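Local coordinates for Exo beta-1,2-glucooligosaccharide sophorohydrolase (non-reducing end) (Parabacteroides distasonis ATCC 8503, PDB 5Z06), which hydrolyses linear beta-1,2-glucan and beta-1,2-glucooligosaccharides of four or more glucose units from the non-reducing end, releasing sophorose, at residues P5-F10 with V262-N267; V46-G51 with G130-V135; D176-P181 with V236-M241. All blocks are in the same frame, centred on the assembly; numbering follows the deposited sequence.

Contact 1 of 3, residues P5-F10 with V262-N267; sequences PYDYVF and VDYALN
With chi1 at -59°, D7 holds its CG beside its own backbone N and sends the carboxylate straight at Y264, whose side chain comes from the opposite direction. The backbones stay well apart, CA of D7 and CA of Y264 being 10.8 Å from each other, and only the side chains meet. The phenol of Y264 donates to the acid, OH of Y264 to OD2 of D7 at 2.4 Å. That length is very short, and at 2.10 Å resolution its exact value is doubtful. OD2 lies at the edge of the Y264 ring, close to its plane, and also sits 3.2 Å from CE2 of Y264. The carboxylate as a whole is turned 78° from the ring, so it meets the phenol edge steeply and does not lie along it. Both residues are buried. The negative charge is answered from outside the pair: OD1 of D7 forms a salt bridge with R82, OD2 another with R238, and R82 also hydrogen-bonds the Y264 hydroxyl. This probably keeps the acid ionised.

Y264 projects from a tight turn. L266 N bonds to D263 O at 2.8 Å, D263 N to N267 O at 3.0 Å, and L266 takes a left-handed backbone conformation. The D263 carboxylate braces the loop further, its OD2 taking ND2 of N267 through the syn lone pair at 2.8 Å. This is the pattern of a type I turn followed by a G1 bulge, used here to push a tyrosine from the loop that follows strand 254-262 of the four-stranded sheet into a buried acid–arginine cluster beside the N-terminal strand.

Contact 2 of 3, residues V46-G51 with G130-V135; sequences VAFTPG and GVWHPV. With CA (calcium ion), chain C.
W132 presents one indole face to F48, and that face receives both the backbone and the side chain of the phenylalanine. F48 N sits 3.2 Å above the indole plane, offset toward the rim. Further along, CB of F48 stands 4.0 Å from the centroid of the five-membered ring of W132 and only 15° off its normal, a CH-pi contact. With CG of F48 anti to the backbone N (chi1 -173°), the phenyl ring swings past the indole instead of lying flat on it. Its edge points at the five-membered ring in an offset edge-to-face pair, the planes 73° apart and the centroids 5.7 Å apart, while CD1 of F48 touches CB of W132 at 3.7 Å.

On the benzene side of the indole, CZ2 of W132 comes to 4.2 Å from CB of V46, whose carbonyl carbon lies at the indole edge, near its plane. A47 CA comes in from the F48 side of the plane, 3.4 Å from CZ2 of W132. Cutting W132 back to an alanine is likely to leave F48 without its aromatic partner and open a gap beside V46 and A47, giving the loop more freedom to shift.

The same loop goes straight on to the calcium ion. T49 holds the metal twice, through its backbone O and through OG1, the latter at 2.3 Å; E12, N13, N52 and D175 complete the protein side of the site. In the sheet, W132 belongs to strand 132-138, which pairs antiparallel with strand 86-93, itself the neighbour of strand 169-180. The indole also touches Y173, Q90 and R92 of those two strands, and F48 reaches on to Y219 and R221 of strand 219-225.

Contact 3 of 3, residues D176-P181 with V236-M241; sequences DIELLP and VRRPWM
A salt bridge between two beta-sheets is made here by E178, on strand 169-180 of the large antiparallel sheet, and R238, just beyond strand 232-237 at the margin of a four-stranded one. It is a thin link: OE1 of E178 and NH2 of R238 are 3.4 Å apart, and the hydrogen bond within it is weak, with an angle of 145° at the hydrogen. OE1 arrives at the guanidinium edge, near its plane, but the carboxylate is turned 76° from the guanidinium, so the two groups meet through one oxygen and one nitrogen and do not pair side by side. The arginine gets there by a bend at chi2 (-76°), after which the chain runs straight out to the guanidinium.

Each group has stronger partners elsewhere. OE2 of E178 is bridged to K218, while NH2 of R238 goes to E12. Acids and bases thus alternate across a charged seam between the two sheets, about 9 Å from the calcium ion at the R238 side chain, and E12 belongs both to this seam and to the metal site.

The chain leaves the smaller sheet at R238 through a type I turn, closed by M241 N bonding to R238 O at 2.9 Å. Within that turn CB of R238 lies over the W240 indole, 3.0 Å above its plane near the rim. One residue earlier, R237 folds back so that its NH1 donates to V236 O at 2.9 Å, while its NH2 forms a salt bridge with E645.

Contacts 1 and 3 have centres about 4 Å apart and are practically one site, with R238 common to both: strands 9-11 and 169-180 are antiparallel neighbours, F10 N lying 2.7 Å from I177 O. Contact 2 lies about 15 Å from contact 1 and 14 Å from contact 3, centre to centre. It joins them through L266 packing on F48 and through T49 OG1, 2.5 Å from D176 OD1. Along the chain, 5-10 with 262-267 encloses the other two, which follow in series. Contacts 1 and 3 bridge the large sheet and the four-stranded one; contact 2 packs the calcium loop on strand 132-138 of the large sheet and meets the smaller sheet through F48.

Contact 1 of 3, residues P5-F10 with V262-N267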
# COMPACT_ATOMS: atom_id res chain seq x y z
N PRO A 5 6.38 7.80 16.42
CA PRO A 5 5.90 8.99 15.73
C PRO A 5 6.62 9.20 14.39
O PRO A 5 7.84 9.02 14.26
CB PRO A 5 6.19 10.11 16.74
CG PRO A 5 7.37 9.61 17.53
CD PRO A 5 7.36 8.11 17.48
N TYR A 6 5.85 9.58 13.39
CA TYR A 6 6.42 10.10 12.15
C TYR A 6 6.85 11.56 12.31
O TYR A 6 6.41 12.28 13.22
CB TYR A 6 5.40 10.00 11.03
CG TYR A 6 5.18 8.59 10.57
CD1 TYR A 6 6.09 7.97 9.72
CD2 TYR A 6 4.06 7.87 10.97
CE1 TYR A 6 5.89 6.68 9.28
CE2 TYR A 6 3.84 6.58 10.52
CZ TYR A 6 4.77 5.99 9.68
OH TYR A 6 4.58 4.70 9.25
N ASP A 7 7.74 11.99 11.44
CA ASP A 7 7.87 13.40 11.18
C ASP A 7 6.79 13.76 10.17
O ASP A 7 6.53 13.00 9.23
CB ASP A 7 9.24 13.71 10.66
CG ASP A 7 10.31 13.30 11.61
OD1 ASP A 7 10.16 13.55 12.83
OD2 ASP A 7 11.31 12.72 11.13
N TYR A 8 6.14 14.90 10.39
CA TYR A 8 5.17 15.44 9.45
C TYR A 8 5.92 16.17 8.33
O TYR A 8 6.34 17.34 8.47
CB TYR A 8 4.23 16.35 10.18
CG TYR A 8 3.03 16.77 9.41
CD1 TYR A 8 1.85 16.04 9.49
CD2 TYR A 8 3.04 17.93 8.65
CE1 TYR A 8 0.72 16.45 8.82
CE2 TYR A 8 1.91 18.34 7.97
CZ TYR A 8 0.76 17.60 8.05
OH TYR A 8 -0.36 18.00 7.39
N VAL A 9 6.11 15.44 7.24
CA VAL A 9 6.98 15.85 6.14
C VAL A 9 6.13 16.38 5.00
O VAL A 9 5.18 15.74 4.60
CB VAL A 9 7.81 14.65 5.66
CG1 VAL A 9 8.64 14.97 4.42
CG2 VAL A 9 8.72 14.17 6.78
N PHE A 10 6.48 17.55 4.47
CA PHE A 10 5.85 18.08 3.27
C PHE A 10 6.58 17.60 2.02
O PHE A 10 5.96 17.40 0.98
CB PHE A 10 5.85 19.60 3.29
CG PHE A 10 5.02 20.16 4.38
CD1 PHE A 10 3.65 20.29 4.20
CD2 PHE A 10 5.58 20.54 5.59
CE1 PHE A 10 2.86 20.80 5.21
CE2 PHE A 10 4.79 21.06 6.61
CZ PHE A 10 3.43 21.20 6.42
N VAL A 262 22.01 8.35 9.84
CA VAL A 262 22.05 9.79 10.00
C VAL A 262 21.08 10.14 11.12
O VAL A 262 19.94 9.68 11.10
CB VAL A 262 21.64 10.50 8.71
CG1 VAL A 262 21.65 12.02 8.85
CG2 VAL A 262 22.55 10.07 7.57
N ASP A 263 21.54 10.91 12.11
CA ASP A 263 20.67 11.35 13.21
C ASP A 263 19.99 12.65 12.83
O ASP A 263 20.28 13.22 11.77
CB ASP A 263 21.45 11.45 14.54
CG ASP A 263 22.48 12.59 14.59
OD1 ASP A 263 22.34 13.61 13.89
OD2 ASP A 263 23.44 12.45 15.37
N TYR A 264 19.10 13.13 13.69
CA TYR A 264 18.37 14.37 13.40
C TYR A 264 19.23 15.63 13.35
O TYR A 264 18.84 16.62 12.72
CB TYR A 264 17.19 14.54 14.36
CG TYR A 264 15.99 13.73 13.92
CD1 TYR A 264 15.97 12.35 14.08
CD2 TYR A 264 14.90 14.35 13.32
CE1 TYR A 264 14.87 11.61 13.68
CE2 TYR A 264 13.81 13.62 12.91
CZ TYR A 264 13.80 12.25 13.07
OH TYR A 264 12.70 11.53 12.67
N ALA A 265 20.40 15.59 13.98
CA ALA A 265 21.40 16.66 13.84
C ALA A 265 22.16 16.56 12.51
O ALA A 265 22.99 17.43 12.23
CB ALA A 265 22.37 16.64 15.01
N LEU A 266 21.86 15.52 11.72
CA LEU A 266 22.50 15.23 10.45
C LEU A 266 23.97 14.84 10.62
O LEU A 266 24.77 15.00 9.72
CB LEU A 266 22.30 16.35 9.42
CG LEU A 266 20.85 16.84 9.28
CD1 LEU A 266 20.74 17.90 8.20
CD2 LEU A 266 19.89 15.70 8.96
N ASN A 267 24.30 14.27 11.77
CA ASN A 267 25.58 13.58 11.91
C ASN A 267 25.42 12.24 11.23
O ASN A 267 24.33 11.70 11.18
CB ASN A 267 25.96 13.34 13.37
CG ASN A 267 25.98 14.62 14.18
OD1 ASN A 267 26.63 15.60 13.81
ND2 ASN A 267 25.23 14.62 15.27

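Contact 2 of 3, residues V46-G51 with G130-V135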
# COMPACT_ATOMS: atom_id res chain seq x y z
N VAL A 46 20.02 17.88 -8.18
CA VAL A 46 20.42 18.46 -6.92
C VAL A 46 19.44 18.05 -5.86
O VAL A 46 18.22 18.07 -6.06
CB VAL A 46 20.53 20.00 -6.93
CG1 VAL A 46 21.75 20.44 -7.76
CG2 VAL A 46 19.25 20.66 -7.43
N ALA A 47 20.00 17.68 -4.72
CA ALA A 47 19.21 17.23 -3.61
C ALA A 47 20.07 17.26 -2.38
O ALA A 47 21.28 16.94 -2.44
CB ALA A 47 18.72 15.80 -3.85
N PHE A 48 19.44 17.61 -1.26
CA PHE A 48 20.03 17.32 0.03
C PHE A 48 19.84 15.84 0.38
O PHE A 48 20.82 15.12 0.47
CB PHE A 48 19.49 18.21 1.15
CG PHE A 48 20.24 18.00 2.41
CD1 PHE A 48 21.50 18.58 2.55
CD2 PHE A 48 19.76 17.13 3.38
CE1 PHE A 48 22.25 18.33 3.68
CE2 PHE A 48 20.51 16.89 4.51
CZ PHE A 48 21.75 17.49 4.66
N THR A 49 18.60 15.40 0.62
CA THR A 49 18.34 13.95 0.65
C THR A 49 18.28 13.48 -0.79
O THR A 49 17.39 13.90 -1.52
CB THR A 49 17.05 13.53 1.33
OG1 THR A 49 15.98 14.33 0.85
CG2 THR A 49 17.19 13.63 2.81
N PRO A 50 19.24 12.63 -1.19
CA PRO A 50 19.29 12.20 -2.54
C PRO A 50 18.04 11.51 -3.02
O PRO A 50 17.20 11.00 -2.24
CB PRO A 50 20.45 11.21 -2.56
CG PRO A 50 20.54 10.74 -1.17
CD PRO A 50 20.30 11.99 -0.40
N GLY A 51 18.05 11.44 -4.34
CA GLY A 51 16.92 11.37 -5.15
C GLY A 51 16.90 12.79 -5.69
O GLY A 51 17.62 13.14 -6.61
N GLY A 130 24.73 27.40 -4.66
CA GLY A 130 25.36 26.11 -4.90
C GLY A 130 25.67 25.28 -3.66
O GLY A 130 26.53 24.39 -3.70
N VAL A 131 24.98 25.57 -2.56
CA VAL A 131 25.12 24.79 -1.33
C VAL A 131 23.76 24.72 -0.64
O VAL A 131 22.94 25.63 -0.77
CB VAL A 131 26.17 25.38 -0.35
CG1 VAL A 131 27.59 25.24 -0.92
CG2 VAL A 131 25.87 26.83 -0.03
N TRP A 132 23.53 23.64 0.08
CA TRP A 132 22.29 23.45 0.82
C TRP A 132 22.39 24.17 2.13
O TRP A 132 23.34 23.98 2.86
CB TRP A 132 22.02 21.95 1.04
CG TRP A 132 21.63 21.31 -0.24
CD1 TRP A 132 22.41 20.57 -1.07
CD2 TRP A 132 20.36 21.42 -0.88
NE1 TRP A 132 21.70 20.18 -2.17
CE2 TRP A 132 20.43 20.69 -2.08
CE3 TRP A 132 19.16 22.05 -0.55
CZ2 TRP A 132 19.35 20.58 -2.95
CZ3 TRP A 132 18.08 21.93 -1.41
CH2 TRP A 132 18.19 21.19 -2.59
N HIS A 133 21.41 25.02 2.39
CA HIS A 133 21.30 25.79 3.63
C HIS A 133 20.18 25.25 4.48
O HIS A 133 19.02 25.29 4.06
CB HIS A 133 21.01 27.25 3.31
CG HIS A 133 22.11 27.90 2.54
ND1 HIS A 133 23.41 27.90 2.99
CD2 HIS A 133 22.11 28.53 1.35
CE1 HIS A 133 24.16 28.53 2.11
NE2 HIS A 133 23.40 28.92 1.10
N PRO A 134 20.51 24.74 5.68
CA PRO A 134 19.40 24.41 6.56
C PRO A 134 18.65 25.67 6.95
O PRO A 134 19.26 26.69 7.22
CB PRO A 134 20.07 23.73 7.78
CG PRO A 134 21.53 23.85 7.57
CD PRO A 134 21.77 24.11 6.11
N VAL A 135 17.33 25.60 6.90
CA VAL A 135 16.46 26.66 7.36
C VAL A 135 15.54 26.06 8.41
O VAL A 135 15.03 24.97 8.22
CB VAL A 135 15.63 27.21 6.19
CG1 VAL A 135 14.56 28.17 6.66
CG2 VAL A 135 16.55 27.89 5.20
CA CA C . 15.30 14.90 -1.32

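Contact 3 of 3, residues D176-P181 with V236-M241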
# COMPACT_ATOMS: atom_id res chain seq x y z
N ASP A 176 13.60 18.48 1.77
CA ASP A 176 13.43 18.12 3.17
C ASP A 176 12.61 19.11 3.96
O ASP A 176 13.00 19.57 5.04
CB ASP A 176 14.78 17.86 3.76
CG ASP A 176 15.54 16.87 2.95
OD1 ASP A 176 14.95 15.81 2.65
OD2 ASP A 176 16.67 17.16 2.55
N ILE A 177 11.45 19.41 3.39
CA ILE A 177 10.49 20.33 3.95
C ILE A 177 9.68 19.50 4.91
O ILE A 177 8.97 18.56 4.52
CB ILE A 177 9.57 20.93 2.89
CG1 ILE A 177 10.41 21.50 1.74
CG2 ILE A 177 8.70 21.99 3.52
CD1 ILE A 177 9.61 21.94 0.55
N GLU A 178 9.81 19.83 6.18
CA GLU A 178 9.23 19.02 7.23
C GLU A 178 9.09 19.80 8.53
O GLU A 178 9.81 20.79 8.78
CB GLU A 178 10.11 17.78 7.48
CG GLU A 178 11.54 18.09 7.89
CD GLU A 178 12.42 16.87 7.94
OE1 GLU A 178 11.90 15.72 7.92
OE2 GLU A 178 13.64 17.05 8.00
N LEU A 179 8.17 19.32 9.35
CA LEU A 179 8.02 19.80 10.71
C LEU A 179 8.88 18.92 11.60
O LEU A 179 8.86 17.70 11.47
CB LEU A 179 6.57 19.75 11.13
CG LEU A 179 5.58 20.52 10.28
CD1 LEU A 179 4.22 20.52 10.94
CD2 LEU A 179 6.05 21.94 10.03
N LEU A 180 9.65 19.56 12.47
CA LEU A 180 10.55 18.89 13.40
C LEU A 180 10.31 19.42 14.80
O LEU A 180 9.81 20.53 14.96
CB LEU A 180 12.01 19.14 13.04
CG LEU A 180 12.54 18.50 11.77
CD1 LEU A 180 13.95 18.99 11.46
CD2 LEU A 180 12.54 16.98 11.88
N PRO A 181 10.66 18.62 15.83
CA PRO A 181 10.48 19.11 17.18
C PRO A 181 11.57 20.12 17.54
O PRO A 181 12.62 20.13 16.90
CB PRO A 181 10.56 17.84 18.03
CG PRO A 181 11.38 16.91 17.23
CD PRO A 181 11.15 17.24 15.80
N VAL A 236 17.84 7.85 0.59
CA VAL A 236 17.69 7.78 2.03
C VAL A 236 16.53 6.86 2.31
O VAL A 236 15.57 6.78 1.54
CB VAL A 236 17.43 9.13 2.73
CG1 VAL A 236 18.65 10.01 2.63
CG2 VAL A 236 16.19 9.85 2.20
N ARG A 237 16.63 6.15 3.42
CA ARG A 237 15.56 5.33 3.86
C ARG A 237 15.31 5.63 5.32
O ARG A 237 16.21 5.57 6.15
CB ARG A 237 15.86 3.86 3.60
CG ARG A 237 15.69 3.46 2.14
CD ARG A 237 14.22 3.49 1.74
NE ARG A 237 13.99 3.13 0.35
CZ ARG A 237 13.99 3.97 -0.69
NH1 ARG A 237 14.27 5.26 -0.55
NH2 ARG A 237 13.75 3.49 -1.90
N ARG A 238 14.06 5.94 5.61
CA ARG A 238 13.61 6.14 6.95
C ARG A 238 13.75 4.84 7.74
O ARG A 238 13.74 3.76 7.14
CB ARG A 238 12.15 6.58 6.91
CG ARG A 238 11.91 7.94 6.30
CD ARG A 238 12.31 9.01 7.28
NE ARG A 238 12.32 10.34 6.69
CZ ARG A 238 12.59 11.46 7.36
NH1 ARG A 238 12.84 11.43 8.66
NH2 ARG A 238 12.60 12.64 6.72
N PRO A 239 13.88 4.92 9.08
CA PRO A 239 14.14 3.76 9.96
C PRO A 239 13.12 2.59 9.90
O PRO A 239 13.48 1.47 10.20
CB PRO A 239 14.15 4.37 11.38
CG PRO A 239 14.25 5.84 11.18
CD PRO A 239 13.59 6.14 9.88
N TRP A 240 11.89 2.88 9.48
CA TRP A 240 10.85 1.87 9.22
C TRP A 240 11.09 1.01 7.97
O TRP A 240 10.39 0.03 7.74
CB TRP A 240 9.44 2.52 9.15
CG TRP A 240 9.31 3.75 8.27
CD1 TRP A 240 9.40 5.06 8.67
CD2 TRP A 240 9.03 3.79 6.86
NE1 TRP A 240 9.21 5.90 7.59
CE2 TRP A 240 8.99 5.14 6.47
CE3 TRP A 240 8.81 2.81 5.90
CZ2 TRP A 240 8.74 5.54 5.15
CZ3 TRP A 240 8.58 3.20 4.58
CH2 TRP A 240 8.54 4.55 4.22
N MET A 241 12.09 1.37 7.16
CA MET A 241 12.49 0.55 6.03
C MET A 241 13.98 0.21 6.18
O MET A 241 14.83 1.07 5.94
CB MET A 241 12.18 1.34 4.75
CG MET A 241 12.27 0.59 3.44
SD MET A 241 11.23 -0.86 3.31
CE MET A 241 9.62 -0.08 3.36